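Local coordinates for protein telomerase reverse transcriptase (Takifugu rubripes, PDB 4LMO) that serves as the RNA-binding domain of the telomerase catalytic subunit, a reverse transcriptase that extends chromosome ends by copying a template in the enzyme's RNA component, at residues L216-G228 with A232-L244. Numbering follows the deposited sequence.
Sequences LVRACFYATESMG and AIRFYRQEVWAKL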
ATOM      1  N   LEU A 216       0.891  -2.918   1.515  1.00 26.64           N
ATOM      2  CA  LEU A 216       0.583  -3.270   2.897  1.00 27.27           C
ATOM      3  C   LEU A 216       0.282  -4.756   3.050  1.00 27.48           C
ATOM      4  O   LEU A 216       0.765  -5.402   3.981  1.00 27.81           O
ATOM      5  CB  LEU A 216      -0.595  -2.437   3.407  1.00 27.55           C
ATOM      6  CG  LEU A 216      -0.383  -0.920   3.438  1.00 27.98           C
ATOM      7  CD1 LEU A 216      -1.700  -0.201   3.686  1.00 27.91           C
ATOM      8  CD2 LEU A 216       0.654  -0.533   4.481  1.00 28.79           C
ATOM      9  N   VAL A 217      -0.516  -5.287   2.127  1.00 27.80           N
ATOM     10  CA  VAL A 217      -0.867  -6.699   2.115  1.00 28.14           C
ATOM     11  C   VAL A 217       0.391  -7.557   1.929  1.00 29.07           C
ATOM     12  O   VAL A 217       0.600  -8.521   2.671  1.00 29.54           O
ATOM     13  CB  VAL A 217      -1.939  -7.006   1.040  1.00 28.00           C
ATOM     14  CG1 VAL A 217      -2.275  -8.490   1.005  1.00 28.10           C
ATOM     15  CG2 VAL A 217      -3.201  -6.196   1.298  1.00 27.59           C
ATOM     16  N   ARG A 218       1.229  -7.185   0.957  1.00 29.55           N
ATOM     17  CA  ARG A 218       2.500  -7.877   0.696  1.00 30.39           C
ATOM     18  C   ARG A 218       3.435  -7.904   1.904  1.00 30.14           C
ATOM     19  O   ARG A 218       4.050  -8.932   2.191  1.00 30.51           O
ATOM     20  CB  ARG A 218       3.231  -7.247  -0.496  1.00 31.77           C
ATOM     21  CG  ARG A 218       2.964  -7.926  -1.830  1.00 33.61           C
ATOM     22  CD  ARG A 218       3.780  -7.321  -2.970  1.00 34.75           C
ATOM     23  NE  ARG A 218       5.207  -7.206  -2.653  1.00 37.20           N
ATOM     24  CZ  ARG A 218       6.108  -8.178  -2.794  1.00 38.31           C
ATOM     25  NH1 ARG A 218       5.754  -9.374  -3.247  1.00 39.62           N
ATOM     26  NH2 ARG A 218       7.375  -7.954  -2.473  1.00 38.37           N
ATOM     27  N   ALA A 219       3.538  -6.778   2.604  1.00 29.64           N
ATOM     28  CA  ALA A 219       4.455  -6.649   3.733  1.00 29.94           C
ATOM     29  C   ALA A 219       3.961  -7.352   5.001  1.00 30.63           C
ATOM     30  O   ALA A 219       4.698  -8.134   5.608  1.00 30.70           O
ATOM     31  CB  ALA A 219       4.746  -5.180   4.010  1.00 30.13           C
ATOM     32  N   CYS A 220       2.710  -7.086   5.379  1.00 30.69           N
ATOM     33  CA  CYS A 220       2.172  -7.505   6.678  1.00 31.60           C
ATOM     34  C   CYS A 220       1.607  -8.921   6.715  1.00 31.74           C
ATOM     35  O   CYS A 220       1.406  -9.481   7.792  1.00 31.82           O
ATOM     36  CB  CYS A 220       1.097  -6.521   7.142  1.00 31.72           C
ATOM     37  SG  CYS A 220       1.675  -4.816   7.250  1.00 32.84           S
ATOM     38  N   PHE A 221       1.345  -9.492   5.544  1.00 31.86           N
ATOM     39  CA  PHE A 221       0.718 -10.803   5.464  1.00 32.53           C
ATOM     40  C   PHE A 221       1.472 -11.739   4.530  1.00 34.04           C
ATOM     41  O   PHE A 221       2.302 -11.300   3.730  1.00 34.20           O
ATOM     42  CB  PHE A 221      -0.734 -10.671   4.988  1.00 31.64           C
ATOM     43  CG  PHE A 221      -1.605  -9.849   5.896  1.00 31.10           C
ATOM     44  CD1 PHE A 221      -2.286 -10.443   6.953  1.00 31.51           C
ATOM     45  CD2 PHE A 221      -1.753  -8.481   5.689  1.00 30.81           C
ATOM     46  CE1 PHE A 221      -3.091  -9.684   7.794  1.00 31.76           C
ATOM     47  CE2 PHE A 221      -2.554  -7.717   6.524  1.00 31.00           C
ATOM     48  CZ  PHE A 221      -3.226  -8.320   7.577  1.00 31.48           C
ATOM     49  N   TYR A 222       1.184 -13.031   4.646  1.00 35.60           N
ATOM     50  CA  TYR A 222       1.570 -13.990   3.626  1.00 37.38           C
ATOM     51  C   TYR A 222       0.367 -14.850   3.272  1.00 38.54           C
ATOM     52  O   TYR A 222      -0.194 -15.536   4.128  1.00 39.53           O
ATOM     53  CB  TYR A 222       2.750 -14.863   4.070  1.00 37.92           C
ATOM     54  CG  TYR A 222       3.259 -15.771   2.968  1.00 38.44           C
ATOM     55  CD1 TYR A 222       4.282 -15.360   2.116  1.00 38.60           C
ATOM     56  CD2 TYR A 222       2.700 -17.033   2.760  1.00 38.69           C
ATOM     57  CE1 TYR A 222       4.743 -16.182   1.100  1.00 38.87           C
ATOM     58  CE2 TYR A 222       3.155 -17.862   1.747  1.00 39.24           C
ATOM     59  CZ  TYR A 222       4.176 -17.434   0.922  1.00 39.69           C
ATOM     60  OH  TYR A 222       4.630 -18.261  -0.084  1.00 40.66           O
ATOM     61  N   ALA A 223      -0.027 -14.799   2.007  1.00 40.23           N
ATOM     62  CA  ALA A 223      -1.140 -15.598   1.521  1.00 42.62           C
ATOM     63  C   ALA A 223      -0.650 -16.923   0.952  1.00 44.80           C
ATOM     64  O   ALA A 223       0.365 -16.972   0.256  1.00 45.20           O
ATOM     65  CB  ALA A 223      -1.938 -14.827   0.481  1.00 41.73           C
ATOM     66  N   THR A 224      -1.381 -17.989   1.265  1.00 48.37           N
ATOM     67  CA  THR A 224      -1.093 -19.329   0.755  1.00 51.59           C
ATOM     68  C   THR A 224      -2.383 -20.000   0.267  1.00 54.35           C
ATOM     69  O   THR A 224      -3.478 -19.648   0.710  1.00 53.31           O
ATOM     70  CB  THR A 224      -0.362 -20.199   1.806  1.00 52.21           C
ATOM     71  OG1 THR A 224       0.070 -21.425   1.206  1.00 53.25           O
ATOM     72  CG2 THR A 224      -1.258 -20.506   3.007  1.00 52.31           C
ATOM     73  N   GLU A 225      -2.244 -20.960  -0.646  1.00 59.14           N
ATOM     74  CA  GLU A 225      -3.393 -21.564  -1.333  1.00 64.07           C
ATOM     75  C   GLU A 225      -3.854 -22.898  -0.744  1.00 67.73           C
ATOM     76  O   GLU A 225      -4.677 -23.592  -1.344  1.00 69.52           O
ATOM     77  CB  GLU A 225      -3.093 -21.736  -2.828  1.00 65.20           C
ATOM     78  CG  GLU A 225      -1.887 -22.617  -3.130  1.00 67.03           C
ATOM     79  CD  GLU A 225      -1.571 -22.720  -4.611  1.00 68.36           C
ATOM     80  OE1 GLU A 225      -2.241 -22.053  -5.432  1.00 69.27           O
ATOM     81  OE2 GLU A 225      -0.637 -23.473  -4.958  1.00 69.76           O
ATOM     82  N   SER A 226      -3.330 -23.249   0.425  1.00 70.89           N
ATOM     83  CA  SER A 226      -3.665 -24.517   1.067  1.00 75.31           C
ATOM     84  C   SER A 226      -4.986 -24.398   1.869  1.00 78.18           C
ATOM     85  O   SER A 226      -5.892 -23.692   1.421  1.00 78.13           O
ATOM     86  CB  SER A 226      -2.477 -25.002   1.897  1.00 76.55           C
ATOM     87  OG  SER A 226      -1.287 -25.034   1.130  1.00 76.96           O
ATOM     88  N   MET A 227      -5.139 -25.054   3.023  1.00 81.23           N
ATOM     89  CA  MET A 227      -4.118 -25.869   3.690  1.00 83.94           C
ATOM     90  C   MET A 227      -4.326 -27.391   3.546  1.00 88.16           C
ATOM     91  O   MET A 227      -3.409 -28.088   3.108  1.00 88.28           O
ATOM     92  CB  MET A 227      -3.985 -25.464   5.168  1.00 82.54           C
ATOM     93  CG  MET A 227      -3.332 -24.109   5.412  1.00 79.64           C
ATOM     94  SD  MET A 227      -1.628 -24.215   6.002  1.00 80.18           S
ATOM     95  CE  MET A 227      -0.680 -23.984   4.503  1.00 78.56           C
ATOM     96  N   GLY A 228      -5.502 -27.921   3.899  1.00 90.94           N
ATOM     97  CA  GLY A 228      -6.645 -27.153   4.397  1.00 93.87           C
ATOM     98  C   GLY A 228      -7.720 -26.979   3.342  1.00 96.54           C
ATOM     99  O   GLY A 228      -8.475 -26.005   3.372  1.00 97.18           O
ATOM    100  N   ALA A 232      -9.049 -22.431  -1.366  1.00 80.46           N
ATOM    101  CA  ALA A 232      -9.260 -21.218  -0.582  1.00 73.79           C
ATOM    102  C   ALA A 232      -7.939 -20.505  -0.310  1.00 68.77           C
ATOM    103  O   ALA A 232      -6.933 -21.146   0.006  1.00 68.60           O
ATOM    104  CB  ALA A 232      -9.970 -21.543   0.725  1.00 73.94           C
ATOM    105  N   ILE A 233      -7.951 -19.179  -0.438  1.00 62.93           N
ATOM    106  CA  ILE A 233      -6.788 -18.351  -0.123  1.00 57.93           C
ATOM    107  C   ILE A 233      -6.846 -17.898   1.335  1.00 54.12           C
ATOM    108  O   ILE A 233      -7.823 -17.280   1.762  1.00 53.74           O
ATOM    109  CB  ILE A 233      -6.683 -17.122  -1.063  1.00 58.27           C
ATOM    110  CG1 ILE A 233      -6.615 -17.557  -2.534  1.00 59.90           C
ATOM    111  CG2 ILE A 233      -5.491 -16.241  -0.698  1.00 57.34           C
ATOM    112  CD1 ILE A 233      -5.483 -18.516  -2.869  1.00 59.79           C
ATOM    113  N   ARG A 234      -5.797 -18.222   2.089  1.00 49.55           N
ATOM    114  CA  ARG A 234      -5.675 -17.812   3.487  1.00 46.85           C
ATOM    115  C   ARG A 234      -4.579 -16.762   3.666  1.00 44.53           C
ATOM    116  O   ARG A 234      -3.456 -16.948   3.197  1.00 45.25           O
ATOM    117  CB  ARG A 234      -5.381 -19.022   4.382  1.00 46.59           C
ATOM    118  CG  ARG A 234      -6.561 -19.957   4.601  1.00 47.10           C
ATOM    119  CD  ARG A 234      -6.175 -21.116   5.504  1.00 47.32           C
ATOM    120  NE  ARG A 234      -7.317 -21.965   5.845  1.00 48.32           N
ATOM    121  CZ  ARG A 234      -7.264 -23.009   6.672  1.00 48.76           C
ATOM    122  NH1 ARG A 234      -6.125 -23.348   7.261  1.00 49.66           N
ATOM    123  NH2 ARG A 234      -8.359 -23.716   6.914  1.00 49.21           N
ATOM    124  N   PHE A 235      -4.913 -15.666   4.345  1.00 41.65           N
ATOM    125  CA  PHE A 235      -3.942 -14.631   4.694  1.00 39.48           C
ATOM    126  C   PHE A 235      -3.457 -14.810   6.127  1.00 38.52           C
ATOM    127  O   PHE A 235      -4.244 -14.699   7.065  1.00 38.52           O
ATOM    128  CB  PHE A 235      -4.562 -13.236   4.579  1.00 39.38           C
ATOM    129  CG  PHE A 235      -4.909 -12.828   3.181  1.00 39.79           C
ATOM    130  CD1 PHE A 235      -6.211 -12.953   2.713  1.00 40.45           C
ATOM    131  CD2 PHE A 235      -3.941 -12.291   2.337  1.00 39.69           C
ATOM    132  CE1 PHE A 235      -6.543 -12.564   1.425  1.00 40.62           C
ATOM    133  CE2 PHE A 235      -4.265 -11.902   1.047  1.00 40.19           C
ATOM    134  CZ  PHE A 235      -5.567 -12.038   0.591  1.00 40.66           C
ATOM    135  N   TYR A 236      -2.166 -15.075   6.299  1.00 37.09           N
ATOM    136  CA  TYR A 236      -1.572 -15.110   7.630  1.00 36.72           C
ATOM    137  C   TYR A 236      -0.779 -13.836   7.888  1.00 35.97           C
ATOM    138  O   TYR A 236      -0.007 -13.405   7.033  1.00 35.84           O
ATOM    139  CB  TYR A 236      -0.644 -16.320   7.787  1.00 36.59           C
ATOM    140  CG  TYR A 236      -1.346 -17.654   7.888  1.00 36.92           C
ATOM    141  CD1 TYR A 236      -1.677 -18.201   9.128  1.00 37.18           C
ATOM    142  CD2 TYR A 236      -1.668 -18.380   6.740  1.00 36.69           C
ATOM    143  CE1 TYR A 236      -2.317 -19.429   9.219  1.00 37.43           C
ATOM    144  CE2 TYR A 236      -2.308 -19.606   6.822  1.00 36.91           C
ATOM    145  CZ  TYR A 236      -2.629 -20.126   8.061  1.00 37.51           C
ATOM    146  OH  TYR A 236      -3.263 -21.344   8.133  1.00 38.07           O
ATOM    147  N   ARG A 237      -0.971 -13.235   9.059  1.00 35.76           N
ATOM    148  CA  ARG A 237      -0.057 -12.201   9.544  1.00 35.66           C
ATOM    149  C   ARG A 237       1.348 -12.781   9.430  1.00 35.99           C
ATOM    150  O   ARG A 237       1.580 -13.924   9.844  1.00 36.51           O
ATOM    151  CB  ARG A 237      -0.350 -11.852  11.003  1.00 35.58           C
ATOM    152  CG  ARG A 237      -1.658 -11.112  11.255  1.00 35.49           C
ATOM    153  CD  ARG A 237      -1.492  -9.601  11.200  1.00 34.90           C
ATOM    154  NE  ARG A 237      -0.410  -9.129  12.064  1.00 35.27           N
ATOM    155  CZ  ARG A 237      -0.568  -8.630  13.286  1.00 35.83           C
ATOM    156  NH1 ARG A 237      -1.776  -8.518  13.824  1.00 35.85           N
ATOM    157  NH2 ARG A 237       0.495  -8.234  13.974  1.00 36.46           N
ATOM    158  N   GLN A 238       2.277 -12.016   8.863  1.00 35.78           N
ATOM    159  CA  GLN A 238       3.607 -12.549   8.552  1.00 36.26           C
ATOM    160  C   GLN A 238       4.328 -13.119   9.782  1.00 36.25           C
ATOM    161  O   GLN A 238       5.156 -14.020   9.653  1.00 36.62           O
ATOM    162  CB  GLN A 238       4.475 -11.522   7.799  1.00 36.79           C
ATOM    163  CG  GLN A 238       5.657 -10.951   8.573  1.00 38.22           C
ATOM    164  CD  GLN A 238       5.353  -9.628   9.238  1.00 39.46           C
ATOM    165  OE1 GLN A 238       4.493  -8.872   8.781  1.00 40.18           O
ATOM    166  NE2 GLN A 238       6.067  -9.333  10.318  1.00 39.61           N
ATOM    167  N   GLU A 239       3.990 -12.602  10.964  1.00 36.19           N
ATOM    168  CA  GLU A 239       4.529 -13.103  12.231  1.00 36.64           C
ATOM    169  C   GLU A 239       4.082 -14.540  12.495  1.00 36.43           C
ATOM    170  O   GLU A 239       4.885 -15.375  12.918  1.00 36.68           O
ATOM    171  CB  GLU A 239       4.110 -12.212  13.407  1.00 37.08           C
ATOM    172  CG  GLU A 239       4.635 -10.783  13.357  1.00 37.36           C
ATOM    173  CD  GLU A 239       3.688  -9.821  12.661  1.00 37.73           C
ATOM    174  OE1 GLU A 239       2.866 -10.267  11.825  1.00 37.25           O
ATOM    175  OE2 GLU A 239       3.767  -8.608  12.952  1.00 38.01           O
ATOM    176  N   VAL A 240       2.804 -14.817  12.240  1.00 35.70           N
ATOM    177  CA  VAL A 240       2.252 -16.163  12.409  1.00 35.95           C
ATOM    178  C   VAL A 240       2.816 -17.095  11.336  1.00 35.71           C
ATOM    179  O   VAL A 240       3.062 -18.276  11.597  1.00 36.32           O
ATOM    180  CB  VAL A 240       0.707 -16.185  12.357  1.00 35.57           C
ATOM    181  CG1 VAL A 240       0.174 -17.470  12.974  1.00 36.01           C
ATOM    182  CG2 VAL A 240       0.118 -14.986  13.079  1.00 35.38           C
ATOM    183  N   TRP A 241       3.028 -16.554  10.138  1.00 34.91           N
ATOM    184  CA  TRP A 241       3.623 -17.322   9.046  1.00 34.82           C
ATOM    185  C   TRP A 241       5.056 -17.680   9.337  1.00 35.40           C
ATOM    186  O   TRP A 241       5.479 -18.808   9.087  1.00 35.62           O
ATOM    187  CB  TRP A 241       3.509 -16.586   7.716  1.00 33.43           C
ATOM    188  CG  TRP A 241       3.967 -17.443   6.561  1.00 33.32           C
ATOM    189  CD1 TRP A 241       5.154 -17.340   5.841  1.00 33.01           C
ATOM    190  CD2 TRP A 241       3.267 -18.596   5.980  1.00 33.06           C
ATOM    191  NE1 TRP A 241       5.224 -18.309   4.873  1.00 33.11           N
ATOM    192  CE2 TRP A 241       4.128 -19.099   4.905  1.00 33.13           C
ATOM    193  CE3 TRP A 241       2.055 -19.234   6.230  1.00 33.40           C
ATOM    194  CZ2 TRP A 241       3.770 -20.190   4.127  1.00 33.39           C
ATOM    195  CZ3 TRP A 241       1.707 -20.337   5.439  1.00 33.67           C
ATOM    196  CH2 TRP A 241       2.544 -20.800   4.411  1.00 33.66           C
ATOM    197  N   ALA A 242       5.810 -16.725   9.878  1.00 36.10           N
ATOM    198  CA  ALA A 242       7.188 -16.967  10.306  1.00 38.19           C
ATOM    199  C   ALA A 242       7.273 -18.042  11.398  1.00 39.46           C
ATOM    200  O   ALA A 242       8.228 -18.816  11.434  1.00 40.44           O
ATOM    201  CB  ALA A 242       7.838 -15.673  10.771  1.00 38.25           C
ATOM    202  N   LYS A 243       6.268 -18.084  12.274  1.00 40.44           N
ATOM    203  CA  LYS A 243       6.159 -19.120  13.306  1.00 41.92           C
ATOM    204  C   LYS A 243       5.850 -20.497  12.703  1.00 42.12           C
ATOM    205  O   LYS A 243       6.432 -21.502  13.116  1.00 43.00           O
ATOM    206  CB  LYS A 243       5.092 -18.742  14.342  1.00 42.53           C
ATOM    207  CG  LYS A 243       5.057 -19.627  15.586  1.00 44.37           C
ATOM    208  CD  LYS A 243       5.669 -18.955  16.811  1.00 45.37           C
ATOM    209  CE  LYS A 243       7.185 -19.092  16.869  1.00 46.86           C
ATOM    210  NZ  LYS A 243       7.725 -18.697  18.202  1.00 47.84           N
ATOM    211  N   LEU A 244       4.938 -20.536  11.731  1.00 41.77           N
ATOM    212  CA  LEU A 244       4.578 -21.788  11.056  1.00 42.74           C
ATOM    213  C   LEU A 244       5.758 -22.397  10.300  1.00 43.94           C
ATOM    214  O   LEU A 244       5.970 -23.608  10.354  1.00 45.34           O
ATOM    215  CB  LEU A 244       3.392 -21.588  10.105  1.00 41.53           C
ATOM    216  CG  LEU A 244       1.984 -21.430  10.690  1.00 41.10           C
ATOM    217  CD1 LEU A 244       1.025 -20.936   9.618  1.00 39.72           C
ATOM    218  CD2 LEU A 244       1.473 -22.726  11.309  1.00 41.23           C
TER
HETATM  219  O   HOH W   1       1.713  -8.264  10.273  1.00 33.47           O
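Tyr222 lies flat against Trp241 in an offset stack, the centroids of the Tyr222 ring and the Trp241 five-membered ring 4.1 Å apart and the planes at 18°. Tyr222 CD2 sits over the middle of the indole, while Tyr222 CB adds a CH-pi contact to the five-membered ring. Both side chains swing CG anti to their backbone nitrogens (chi1 -174° and -173°), which helps carry the two rings into this parallel-displaced overlap. Thr224 prolongs this face of the hairpin, its CG2 3.8 Å from Trp241 CZ3 and near the edge of the Tyr236 ring. With an alanine at Trp241, the Tyr222 ring would probably lose its stacking partner and a gap open beside the Thr224 methyl. On the other face, Ala223 CB rests 3.7 Å from Phe235 CD2, and Val217 CG1 reaches the same ring from the preceding helix.

Paired backbone bonds tie Tyr222 to Tyr236 and Thr224 to Arg234; Tyr222 N to Tyr236 O is short, at 2.7 Å. Where the strands meet their helices, Gln238 N donates to Cys220 O at 2.9 Å, and a water links that carbonyl to Arg237 NE and Glu239 OE1. Farther out, Arg237 NH1 hydrogen-bonds to Cys96 O and Tyr236 OH to Leu113 O. Strands 221-224 and 234-237 thus form a two-stranded antiparallel beta hairpin joining helices 191-220 and 238-251 of the telomerase RNA-binding domain.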